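Side-chain contacts in single-stranded-DNA-specific exonuclease RecJ (PDB 2ZXR), which degrades single-stranded DNA in the 5' to 3' direction with the help of divalent metal ions, and has no detectable activity on single-stranded RNA: residues Leu10-Leu15 against Phe646-Leu651; Ala16-Val21 against Glu30-Tyr35; Arg38-Arg41 against Asp45-Pro48; Val255-Thr258 against Val262-Ala265; Leu439-Phe444 against Leu518-Gln523. All coordinates share one frame; numbering follows the deposited sequence.

Interaction 1: Leu10-Leu15 against Phe646-Leu651; sequences LSLPPL and FSEALL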
# COMPACT_ATOMS: atom_id res chain seq x y z
N LEU A 10 11.68 -7.50 4.56
CA LEU A 10 10.78 -8.06 5.56
C LEU A 10 11.40 -9.31 6.21
O LEU A 10 12.07 -10.11 5.56
CB LEU A 10 9.42 -8.40 4.93
CG LEU A 10 8.69 -7.27 4.18
CD1 LEU A 10 7.20 -7.65 4.02
CD2 LEU A 10 8.81 -5.95 4.95
N SER A 11 11.15 -9.48 7.50
CA SER A 11 11.70 -10.58 8.27
C SER A 11 11.22 -11.95 7.81
O SER A 11 10.12 -12.07 7.25
CB SER A 11 11.30 -10.41 9.73
OG SER A 11 9.90 -10.64 9.85
N LEU A 12 12.02 -12.99 8.05
CA LEU A 12 11.57 -14.33 7.69
C LEU A 12 10.71 -14.80 8.87
O LEU A 12 11.05 -14.58 10.05
CB LEU A 12 12.73 -15.31 7.48
CG LEU A 12 13.73 -14.97 6.37
CD1 LEU A 12 14.76 -16.10 6.23
CD2 LEU A 12 13.00 -14.73 5.07
N PRO A 13 9.57 -15.42 8.57
CA PRO A 13 8.73 -15.88 9.68
C PRO A 13 9.27 -17.19 10.23
O PRO A 13 10.18 -17.79 9.66
CB PRO A 13 7.36 -16.07 9.02
CG PRO A 13 7.73 -16.56 7.65
CD PRO A 13 8.93 -15.70 7.26
N PRO A 14 8.73 -17.64 11.38
CA PRO A 14 9.23 -18.91 11.92
C PRO A 14 8.82 -20.02 10.96
O PRO A 14 7.68 -20.08 10.47
CB PRO A 14 8.56 -19.01 13.30
CG PRO A 14 7.48 -17.90 13.31
CD PRO A 14 8.04 -16.84 12.41
N LEU A 15 9.76 -20.91 10.67
CA LEU A 15 9.50 -21.98 9.72
C LEU A 15 8.21 -22.79 9.88
O LEU A 15 7.52 -23.03 8.90
CB LEU A 15 10.68 -22.94 9.68
CG LEU A 15 11.91 -22.42 8.93
CD1 LEU A 15 12.41 -23.57 8.04
CD2 LEU A 15 11.59 -21.21 8.08
N PHE A 646 22.32 -12.58 6.57
CA PHE A 646 23.02 -13.85 6.44
C PHE A 646 22.75 -14.67 7.69
O PHE A 646 22.45 -15.86 7.61
CB PHE A 646 24.52 -13.60 6.33
CG PHE A 646 25.30 -14.84 6.13
CD1 PHE A 646 25.29 -15.49 4.91
CD2 PHE A 646 26.03 -15.38 7.18
CE1 PHE A 646 25.99 -16.66 4.74
CE2 PHE A 646 26.74 -16.54 7.01
CZ PHE A 646 26.71 -17.18 5.79
N SER A 647 22.85 -14.00 8.85
CA SER A 647 22.60 -14.67 10.13
C SER A 647 21.16 -15.16 10.16
O SER A 647 20.88 -16.27 10.59
CB SER A 647 22.81 -13.70 11.31
OG SER A 647 24.18 -13.37 11.50
N GLU A 648 20.23 -14.33 9.71
CA GLU A 648 18.83 -14.71 9.74
C GLU A 648 18.60 -15.90 8.83
O GLU A 648 17.92 -16.88 9.20
CB GLU A 648 17.94 -13.54 9.29
CG GLU A 648 16.49 -13.92 9.19
CD GLU A 648 15.62 -12.78 8.71
OE1 GLU A 648 16.00 -12.10 7.72
OE2 GLU A 648 14.56 -12.57 9.32
N ALA A 649 19.18 -15.80 7.64
CA ALA A 649 19.06 -16.84 6.63
C ALA A 649 19.66 -18.15 7.11
O ALA A 649 19.18 -19.24 6.76
CB ALA A 649 19.75 -16.38 5.35
N LEU A 650 20.74 -18.05 7.89
CA LEU A 650 21.40 -19.24 8.39
C LEU A 650 20.47 -19.95 9.37
O LEU A 650 20.37 -21.17 9.34
CB LEU A 650 22.74 -18.87 9.05
CG LEU A 650 23.55 -20.04 9.63
CD1 LEU A 650 23.65 -21.18 8.61
CD2 LEU A 650 24.92 -19.56 10.02
N LEU A 651 19.78 -19.19 10.22
CA LEU A 651 18.84 -19.82 11.15
C LEU A 651 17.75 -20.58 10.37
O LEU A 651 17.39 -21.71 10.72
CB LEU A 651 18.17 -18.77 12.03
CG LEU A 651 19.11 -17.96 12.93
CD1 LEU A 651 18.24 -17.10 13.87
CD2 LEU A 651 20.00 -18.89 13.76

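Interaction 2: Ala16-Val21 against Glu30-Tyr35; sequences AQWREV and EAALAY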
# COMPACT_ATOMS: atom_id res chain seq x y z
N ALA A 16 7.89 -23.22 11.10
CA ALA A 16 6.66 -23.99 11.28
C ALA A 16 5.43 -23.18 10.87
O ALA A 16 4.48 -23.75 10.33
CB ALA A 16 6.52 -24.47 12.72
N GLN A 17 5.42 -21.87 11.10
CA GLN A 17 4.27 -21.05 10.69
C GLN A 17 4.34 -20.79 9.18
O GLN A 17 3.32 -20.76 8.50
CB GLN A 17 4.24 -19.71 11.43
CG GLN A 17 4.29 -19.79 12.95
CD GLN A 17 4.12 -18.42 13.59
OE1 GLN A 17 4.64 -18.16 14.69
NE2 GLN A 17 3.39 -17.53 12.92
N TRP A 18 5.54 -20.63 8.64
CA TRP A 18 5.70 -20.38 7.20
C TRP A 18 5.08 -21.59 6.48
O TRP A 18 4.31 -21.45 5.52
CB TRP A 18 7.18 -20.28 6.86
CG TRP A 18 7.55 -19.53 5.61
CD1 TRP A 18 6.77 -19.28 4.50
CD2 TRP A 18 8.86 -19.02 5.30
NE1 TRP A 18 7.52 -18.64 3.53
CE2 TRP A 18 8.80 -18.48 3.99
CE3 TRP A 18 10.07 -18.98 6.00
CZ2 TRP A 18 9.91 -17.90 3.37
CZ3 TRP A 18 11.18 -18.40 5.38
CH2 TRP A 18 11.08 -17.87 4.08
N ARG A 19 5.44 -22.77 6.97
CA ARG A 19 4.95 -24.01 6.42
C ARG A 19 3.43 -24.15 6.55
O ARG A 19 2.78 -24.63 5.63
CB ARG A 19 5.66 -25.19 7.11
CG ARG A 19 7.00 -25.52 6.47
CD ARG A 19 7.97 -26.17 7.46
NE ARG A 19 9.10 -26.80 6.77
CZ ARG A 19 10.17 -27.28 7.40
NH1 ARG A 19 10.26 -27.19 8.72
NH2 ARG A 19 11.15 -27.86 6.70
N GLU A 20 2.89 -23.76 7.70
CA GLU A 20 1.45 -23.83 7.94
C GLU A 20 0.70 -22.98 6.91
O GLU A 20 -0.32 -23.41 6.37
CB GLU A 20 1.12 -23.35 9.36
CG GLU A 20 1.62 -24.32 10.42
CD GLU A 20 1.51 -23.79 11.85
OE1 GLU A 20 1.75 -24.59 12.78
OE2 GLU A 20 1.19 -22.58 12.03
N VAL A 21 1.22 -21.79 6.64
CA VAL A 21 0.58 -20.91 5.67
C VAL A 21 0.66 -21.50 4.26
O VAL A 21 -0.34 -21.52 3.54
CB VAL A 21 1.21 -19.50 5.70
CG1 VAL A 21 0.64 -18.64 4.59
CG2 VAL A 21 0.92 -18.84 7.07
N GLU A 30 7.26 -17.72 -1.37
CA GLU A 30 7.20 -16.27 -1.58
C GLU A 30 5.87 -15.68 -1.19
O GLU A 30 5.78 -14.78 -0.35
CB GLU A 30 7.48 -15.92 -3.04
CG GLU A 30 8.85 -16.32 -3.52
CD GLU A 30 8.93 -17.80 -3.83
OE1 GLU A 30 7.86 -18.43 -3.99
OE2 GLU A 30 10.07 -18.31 -3.90
N ALA A 31 4.81 -16.18 -1.82
CA ALA A 31 3.47 -15.71 -1.54
C ALA A 31 3.11 -15.96 -0.07
O ALA A 31 2.49 -15.10 0.58
CB ALA A 31 2.48 -16.41 -2.47
N ALA A 32 3.50 -17.11 0.46
CA ALA A 32 3.21 -17.40 1.87
C ALA A 32 3.86 -16.37 2.77
O ALA A 32 3.34 -16.04 3.82
CB ALA A 32 3.68 -18.81 2.24
N LEU A 33 5.02 -15.86 2.36
CA LEU A 33 5.71 -14.84 3.14
C LEU A 33 4.80 -13.61 3.23
O LEU A 33 4.60 -13.02 4.31
CB LEU A 33 7.02 -14.46 2.44
CG LEU A 33 8.35 -14.74 3.13
CD1 LEU A 33 9.49 -14.73 2.10
CD2 LEU A 33 8.57 -13.68 4.19
N ALA A 34 4.25 -13.21 2.08
CA ALA A 34 3.34 -12.06 1.99
C ALA A 34 2.09 -12.28 2.85
O ALA A 34 1.72 -11.44 3.68
CB ALA A 34 2.95 -11.81 0.54
N TYR A 35 1.44 -13.43 2.67
CA TYR A 35 0.26 -13.73 3.47
C TYR A 35 0.59 -13.71 4.96
O TYR A 35 -0.16 -13.10 5.75
CB TYR A 35 -0.33 -15.08 3.08
CG TYR A 35 -0.86 -15.11 1.67
CD1 TYR A 35 -1.84 -14.22 1.26
CD2 TYR A 35 -0.35 -16.01 0.74
CE1 TYR A 35 -2.29 -14.22 -0.06
CE2 TYR A 35 -0.78 -16.02 -0.56
CZ TYR A 35 -1.75 -15.13 -0.96
OH TYR A 35 -2.17 -15.12 -2.27

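Interaction 3: Arg38-Arg41 against Asp45-Pro48; sequences RGFR and DLDP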
# COMPACT_ATOMS: atom_id res chain seq x y z
N ARG A 38 0.73 -10.15 6.12
CA ARG A 38 -0.53 -9.44 6.04
C ARG A 38 -1.54 -10.08 6.96
O ARG A 38 -2.70 -9.69 6.96
CB ARG A 38 -1.10 -9.47 4.61
CG ARG A 38 -0.11 -9.20 3.49
CD ARG A 38 0.00 -7.73 3.17
NE ARG A 38 1.14 -7.44 2.30
CZ ARG A 38 1.06 -7.17 1.00
NH1 ARG A 38 -0.12 -7.17 0.39
NH2 ARG A 38 2.16 -6.88 0.32
N GLY A 39 -1.11 -11.08 7.71
CA GLY A 39 -2.01 -11.75 8.63
C GLY A 39 -2.94 -12.79 8.03
O GLY A 39 -3.88 -13.22 8.69
N PHE A 40 -2.72 -13.20 6.78
CA PHE A 40 -3.57 -14.22 6.17
C PHE A 40 -3.03 -15.60 6.56
O PHE A 40 -1.95 -15.99 6.12
CB PHE A 40 -3.60 -14.08 4.65
CG PHE A 40 -4.24 -12.80 4.17
CD1 PHE A 40 -3.49 -11.64 4.04
CD2 PHE A 40 -5.59 -12.75 3.87
CE1 PHE A 40 -4.08 -10.45 3.61
CE2 PHE A 40 -6.19 -11.57 3.44
CZ PHE A 40 -5.43 -10.41 3.31
N ARG A 41 -3.79 -16.33 7.37
CA ARG A 41 -3.35 -17.65 7.83
C ARG A 41 -4.16 -18.83 7.29
O ARG A 41 -3.58 -19.84 6.90
CB ARG A 41 -3.35 -17.69 9.36
CG ARG A 41 -2.53 -16.58 10.01
CD ARG A 41 -1.16 -16.42 9.34
NE ARG A 41 -0.42 -15.25 9.83
CZ ARG A 41 0.20 -15.20 11.00
NH1 ARG A 41 0.84 -14.09 11.36
NH2 ARG A 41 0.20 -16.25 11.81
N ASP A 45 -9.38 -16.30 5.46
CA ASP A 45 -8.81 -14.99 5.75
C ASP A 45 -8.66 -14.25 4.42
O ASP A 45 -8.54 -13.02 4.37
CB ASP A 45 -7.43 -15.13 6.40
CG ASP A 45 -7.45 -16.06 7.61
OD1 ASP A 45 -8.37 -16.91 7.69
OD2 ASP A 45 -6.53 -15.96 8.46
N LEU A 46 -8.64 -15.03 3.34
CA LEU A 46 -8.52 -14.49 2.00
C LEU A 46 -9.90 -14.05 1.55
O LEU A 46 -10.06 -13.10 0.78
CB LEU A 46 -7.99 -15.56 1.06
CG LEU A 46 -6.51 -15.85 1.23
CD1 LEU A 46 -6.09 -16.91 0.21
CD2 LEU A 46 -5.71 -14.55 1.01
N ASP A 47 -10.91 -14.77 2.02
CA ASP A 47 -12.28 -14.45 1.69
C ASP A 47 -13.11 -14.32 2.93
O ASP A 47 -13.95 -15.17 3.24
CB ASP A 47 -12.88 -15.49 0.76
CG ASP A 47 -12.90 -15.01 -0.68
OD1 ASP A 47 -11.80 -14.92 -1.26
OD2 ASP A 47 -14.00 -14.71 -1.20
N PRO A 48 -12.89 -13.23 3.68
CA PRO A 48 -13.67 -13.03 4.89
C PRO A 48 -15.16 -12.98 4.55
O PRO A 48 -15.55 -12.69 3.40
CB PRO A 48 -13.13 -11.71 5.43
CG PRO A 48 -12.71 -10.97 4.19
CD PRO A 48 -12.07 -12.05 3.36

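Interaction 4: Val255-Thr258 against Val262-Ala265; sequences VGYT and VEVA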
# COMPACT_ATOMS: atom_id res chain seq x y z
N VAL A 255 -14.25 4.33 -18.29
CA VAL A 255 -12.84 4.33 -17.96
C VAL A 255 -12.14 2.99 -18.19
O VAL A 255 -10.99 2.82 -17.80
CB VAL A 255 -12.60 4.80 -16.51
CG1 VAL A 255 -13.28 6.15 -16.31
CG2 VAL A 255 -13.14 3.79 -15.52
N GLY A 256 -12.82 2.05 -18.83
CA GLY A 256 -12.19 0.76 -19.12
C GLY A 256 -12.01 -0.18 -17.95
O GLY A 256 -11.04 -0.92 -17.88
N TYR A 257 -12.94 -0.15 -17.02
CA TYR A 257 -12.94 -1.00 -15.85
C TYR A 257 -12.77 -2.48 -16.19
O TYR A 257 -13.39 -2.98 -17.12
CB TYR A 257 -14.26 -0.83 -15.12
CG TYR A 257 -14.37 -1.61 -13.83
CD1 TYR A 257 -15.30 -2.64 -13.69
CD2 TYR A 257 -13.58 -1.29 -12.73
CE1 TYR A 257 -15.45 -3.32 -12.49
CE2 TYR A 257 -13.73 -1.98 -11.51
CZ TYR A 257 -14.67 -3.00 -11.40
OH TYR A 257 -14.80 -3.70 -10.22
N THR A 258 -11.92 -3.17 -15.43
CA THR A 258 -11.75 -4.61 -15.62
C THR A 258 -11.82 -5.36 -14.27
O THR A 258 -11.25 -6.44 -14.14
CB THR A 258 -10.41 -4.94 -16.28
OG1 THR A 258 -9.36 -4.62 -15.37
CG2 THR A 258 -10.24 -4.14 -17.59
N VAL A 262 -7.74 -0.72 -8.15
CA VAL A 262 -6.89 0.37 -8.61
C VAL A 262 -7.57 1.22 -9.69
O VAL A 262 -7.32 2.41 -9.81
CB VAL A 262 -5.51 -0.15 -9.14
CG1 VAL A 262 -5.71 -0.91 -10.45
CG2 VAL A 262 -4.55 1.03 -9.37
N GLU A 263 -8.42 0.60 -10.49
CA GLU A 263 -9.13 1.37 -11.51
C GLU A 263 -10.16 2.30 -10.81
O GLU A 263 -10.38 3.44 -11.25
CB GLU A 263 -9.79 0.42 -12.53
CG GLU A 263 -8.75 -0.47 -13.27
CD GLU A 263 -9.39 -1.64 -14.01
OE1 GLU A 263 -10.35 -2.25 -13.48
OE2 GLU A 263 -8.94 -1.97 -15.12
N VAL A 264 -10.77 1.81 -9.72
CA VAL A 264 -11.73 2.62 -8.95
C VAL A 264 -10.99 3.83 -8.32
O VAL A 264 -11.43 4.98 -8.41
CB VAL A 264 -12.37 1.80 -7.79
CG1 VAL A 264 -13.25 2.72 -6.92
CG2 VAL A 264 -13.21 0.65 -8.37
N ALA A 265 -9.85 3.54 -7.72
CA ALA A 265 -9.04 4.54 -7.04
C ALA A 265 -8.50 5.65 -7.95
O ALA A 265 -8.51 6.84 -7.60
CB ALA A 265 -7.87 3.85 -6.31

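Interaction 5: Leu439-Phe444 against Leu518-Gln523; sequences LLPQVF and LAYEVQ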
# COMPACT_ATOMS: atom_id res chain seq x y z
N LEU A 439 10.12 -19.70 -12.30
CA LEU A 439 9.07 -19.75 -11.29
C LEU A 439 8.15 -18.52 -11.25
O LEU A 439 7.14 -18.52 -10.55
CB LEU A 439 9.72 -19.94 -9.91
CG LEU A 439 10.34 -21.27 -9.46
CD1 LEU A 439 9.27 -22.36 -9.55
CD2 LEU A 439 11.57 -21.63 -10.30
N LEU A 440 8.47 -17.48 -12.02
CA LEU A 440 7.66 -16.26 -11.98
C LEU A 440 6.15 -16.39 -12.26
O LEU A 440 5.33 -15.74 -11.60
CB LEU A 440 8.29 -15.22 -12.89
CG LEU A 440 9.72 -14.85 -12.45
CD1 LEU A 440 10.20 -13.67 -13.29
CD2 LEU A 440 9.75 -14.49 -10.94
N PRO A 441 5.76 -17.19 -13.25
CA PRO A 441 4.33 -17.35 -13.55
C PRO A 441 3.58 -17.91 -12.33
O PRO A 441 2.53 -17.37 -11.91
CB PRO A 441 4.32 -18.33 -14.74
CG PRO A 441 5.62 -17.96 -15.46
CD PRO A 441 6.61 -17.78 -14.31
N GLN A 442 4.14 -18.97 -11.75
CA GLN A 442 3.50 -19.59 -10.60
C GLN A 442 3.48 -18.63 -9.43
O GLN A 442 2.48 -18.55 -8.70
CB GLN A 442 4.23 -20.89 -10.20
CG GLN A 442 3.65 -21.60 -8.95
CD GLN A 442 2.21 -22.07 -9.14
OE1 GLN A 442 1.50 -22.38 -8.16
NE2 GLN A 442 1.76 -22.13 -10.39
N VAL A 443 4.58 -17.90 -9.22
CA VAL A 443 4.61 -16.95 -8.12
C VAL A 443 3.54 -15.90 -8.39
O VAL A 443 2.79 -15.53 -7.49
CB VAL A 443 5.99 -16.27 -7.97
CG1 VAL A 443 5.88 -15.08 -6.97
CG2 VAL A 443 7.02 -17.30 -7.42
N PHE A 444 3.48 -15.41 -9.63
CA PHE A 444 2.49 -14.41 -9.97
C PHE A 444 1.08 -14.92 -9.69
O PHE A 444 0.31 -14.22 -9.06
CB PHE A 444 2.57 -14.01 -11.44
CG PHE A 444 1.58 -12.95 -11.81
CD1 PHE A 444 1.87 -11.61 -11.59
CD2 PHE A 444 0.33 -13.29 -12.33
CE1 PHE A 444 0.91 -10.60 -11.87
CE2 PHE A 444 -0.64 -12.31 -12.62
CZ PHE A 444 -0.34 -10.96 -12.39
N LEU A 518 1.67 -13.70 -23.01
CA LEU A 518 2.04 -13.18 -21.70
C LEU A 518 3.55 -13.20 -21.50
O LEU A 518 4.23 -14.06 -22.03
CB LEU A 518 1.37 -14.02 -20.61
CG LEU A 518 -0.15 -14.19 -20.77
CD1 LEU A 518 -0.70 -15.13 -19.70
CD2 LEU A 518 -0.82 -12.84 -20.67
N ALA A 519 4.06 -12.22 -20.76
CA ALA A 519 5.49 -12.11 -20.45
C ALA A 519 5.59 -11.67 -18.98
O ALA A 519 4.96 -10.69 -18.58
CB ALA A 519 6.17 -11.08 -21.35
N TYR A 520 6.39 -12.40 -18.19
CA TYR A 520 6.56 -12.11 -16.77
C TYR A 520 7.77 -11.26 -16.56
O TYR A 520 8.89 -11.72 -16.69
CB TYR A 520 6.65 -13.42 -16.01
CG TYR A 520 5.33 -14.11 -16.09
CD1 TYR A 520 4.33 -13.84 -15.15
CD2 TYR A 520 5.02 -14.93 -17.18
CE1 TYR A 520 3.06 -14.38 -15.29
CE2 TYR A 520 3.75 -15.46 -17.34
CZ TYR A 520 2.78 -15.18 -16.39
OH TYR A 520 1.51 -15.69 -16.54
N GLU A 521 7.54 -10.01 -16.22
CA GLU A 521 8.64 -9.07 -16.08
C GLU A 521 8.49 -8.25 -14.82
O GLU A 521 7.51 -8.41 -14.09
CB GLU A 521 8.64 -8.14 -17.29
CG GLU A 521 8.47 -8.92 -18.59
CD GLU A 521 8.28 -8.02 -19.80
OE1 GLU A 521 9.10 -8.15 -20.74
OE2 GLU A 521 7.32 -7.21 -19.81
N VAL A 522 9.44 -7.37 -14.59
CA VAL A 522 9.40 -6.54 -13.41
C VAL A 522 9.34 -5.07 -13.77
O VAL A 522 10.08 -4.58 -14.62
CB VAL A 522 10.62 -6.80 -12.48
CG1 VAL A 522 10.64 -5.81 -11.35
CG2 VAL A 522 10.54 -8.20 -11.91
N GLN A 523 8.42 -4.37 -13.12
CA GLN A 523 8.24 -2.95 -13.32
C GLN A 523 8.92 -2.36 -12.11
O GLN A 523 8.46 -2.53 -10.99
CB GLN A 523 6.75 -2.61 -13.28
CG GLN A 523 6.43 -1.13 -13.48
CD GLN A 523 6.54 -0.71 -14.94
OE1 GLN A 523 6.08 -1.43 -15.84
NE2 GLN A 523 7.14 0.46 -15.19

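Interaction 1: Leu10-Leu15 against Phe646-Leu651
Leu12 and Glu648 carry this contact, their side chains crossing at a slant, the branch point of the leucine lying against the carboxyl carbon of the glutamate. The glutamate leaves helix 643-655 with CG opposite its own backbone N (chi1 175°) and stays straight to the carboxylate, which is how it bridges to the loop: Leu12 CA and Glu648 CA are 7.6 Å apart. At its end OE2 accepts the backbone N-H of Leu12, with Glu648 OE2 and Leu12 N 2.9 Å apart. The N-H points almost exactly at the oxygen, yet it comes from above the carboxylate, 52° out of its plane. Leu12 turns its own side chain toward the helix, and Leu12 CG packs 3.7 Å from Glu648 CD; Leu12 CD1 reaches the helix backbone 4.4 Å from Ala649 CA, the alanine methyl pointing away toward Leu634. A glutamate suits this place because its long stem is apolar while its end can accept a hydrogen bond from a backbone N-H in a loop without regular structure. The loop leads from strand 5-9 into helix 15-25, with Pro14 as N-cap, and Leu12 also touches Arg633 of helix 624-639, so the N-terminal loop packs against two helices of the C-terminal region.

Interaction 2: Ala16-Val21 against Glu30-Tyr35
Trp18 and Val21, one turn apart on helix 15-25, pack against Ala32, Leu33 and Tyr35 of helix 29-37 in an orthogonal pair of consecutive helices, joined by a short connection, whose segments run at 104° with axes 9.1 Å apart. The contact is apolar and buried. Trp18 holds its indole opposite the backbone N (chi1 -157°), which swings the ring out beside its helix and brings its far end to the partner. The CB of Ala32 meets the edge of that ring in its plane, 3.9 Å from Trp18 CD1. Ala32 suits the spot because its CB already points at the first helix and a methyl is enough to fill the interval between Trp18 and Val21. Val21 directs CG1 at the same methyl, with 3.8 Å between Val21 CG1 and Ala32 CB, and also reaches the CB of Tyr35. The tyrosine starts toward Val21 but leads its ring away from helix 15-25, and its hydroxyl hydrogen-bonds to the carbonyl O of Glu446. The indole N-H is likewise satisfied beyond the pair, by the carbonyl of Pro29. Leu33 has an unusual first torsion (chi1 -117°), intermediate between staggered positions, with its side chain lying obliquely across the indole. Its branch bears on the six-membered part of the ring, where Leu33 CD1 comes to 3.4 Å from Trp18 CZ2.

Interaction 3: Arg38-Arg41 against Asp45-Pro48
This is a short-range contact within the loop that follows helix 29-37, in which a carboxylate holds the backbone of Arg41 and the ring of Phe40 packs against the returning chain. Asp45 OD2 takes the N-H of Arg41, with 3.0 Å between Arg41 N and Asp45 OD2 and an angle of 159° at the hydrogen. The donor stands above the carboxylate, 52° out of its plane. The same oxygen accepts the N-H of Arg42, so two successive backbone amides converge on one atom; aspartate, with its short stem, suits so tight a turn. Just before it, helix 29-37 ends in a Schellman motif at Gly39, whose positive phi would press a side chain against the preceding carbonyl. The chain thereby turns out of the helix and presents Phe40. The carbonyl O of Asp45 is pressed on the edge of that ring, unusually close at 2.9 Å from Phe40 CE2, and any attraction to the ring hydrogens is doubtful. Leu46 crosses Phe40 at about a right angle, two apolar groups suited to a buried place. Arg41 bends at its second torsion (chi2 -46°), turning its guanidinium away from Asp45 to a cation-pi contact with Trp36, while the carbonyl of Leu46 is bound by Arg230 and Lys234 of helix 227-239.

Interaction 4: Val255-Thr258 against Val262-Ala265
The first torsion of Thr258 (chi1 68°) puts OG1 on the same side as its backbone N-H, and Glu263, with CG beside its own backbone N, runs on extended (chi2 166°) to bring its two carboxylate oxygens to them. The grip is double: Thr258 N donates to Glu263 OE1 over 2.7 Å, and Thr258 OG1 donates to Glu263 OE2, also over 2.7 Å. Both oxygens are approached on their syn side, a little under 30° out of the carboxylate plane, so the two bonds together limit rotation of the group. A glutamate in the first turn of helix 261-277 thus clamps the preceding loop, and OE1 also receives the N-H of Lys260. Threonine suits the place by offering hydroxyl and amide side by side, glutamate by having two acceptors. Tyr257 crosses Glu263 at about a right angle, with Tyr257 CD2 3.5 Å from Glu263 OE1, and lies alongside Val264. Its hydroxyl bonds to the carbonyl of Leu237. The side chain of Val264 lies about 10 Å from those of the metal ligands Asp84 and Asp221, near the metal site but not part of it. Helix 246-254 ends in a Schellman motif at Gly256, and the turn leads into helix 261-277, where Val264 packs on Ile219 of helix 211-220.

Interaction 5: Leu439-Phe444 against Leu518-Gln523
Apolar packing and a CH-pi contact make up the whole of this meeting, and Tyr520 stands at its centre on the strand side. The CH-pi contact comes from Pro441, whose CG sits over one face of the tyrosine ring, 3.8 Å from the centroid of the Tyr520 ring and 20° off the normal, displaced toward the rim on the side of CD2 and CE2. Proline suits this position in the first turn of a helix, where its missing N-H costs no helical bond, and its ring carbons offer polarised C-H groups to the aromatic face. The packing is spread on other parts of the tyrosine. Leu440 meets its stem, with 4.0 Å between Leu440 CB and Tyr520 CB. One turn further along, Phe444 keeps CG opposite its backbone N (chi1 -178°), which carries its side chain across that of Tyr520 at about a right angle; Phe444 CB comes to 3.9 Å from Tyr520 CE1. A tyrosine serves here because its broad ring spans the helix surface while its polar end has a partner elsewhere: the hydroxyl bonds to Glu511 on the adjacent strand 503-514. Helix 440-447 thus lies across strand 517-528, their segments at 79° with axes 9.1 Å apart. The arrangement is a helix packed across a strand of the beta structure in the RecJ OB domain, whose family belongs to the OB clan.

How the interactions relate
From the N terminus, the loop 10-15 meets the last helix of the model, so interaction 1 closes a loop of more than 600 residues that encloses the other four contacts. Those four follow in series without crossing. Interaction 2 folds helix 15-25 onto helix 29-37 and touches interaction 1 where Pro13 packs on Trp18 and Leu33. Interaction 3 continues directly from it: the carbonyl of Tyr35 probably accepts the N-H of Phe40. Interaction 4 closes a tight turn between two helices, on the opposite side of the chain's centre from interaction 1. Interaction 5 joins a helix to a strand in the OB domain and meets interaction 2 where Val443 packs on Glu30.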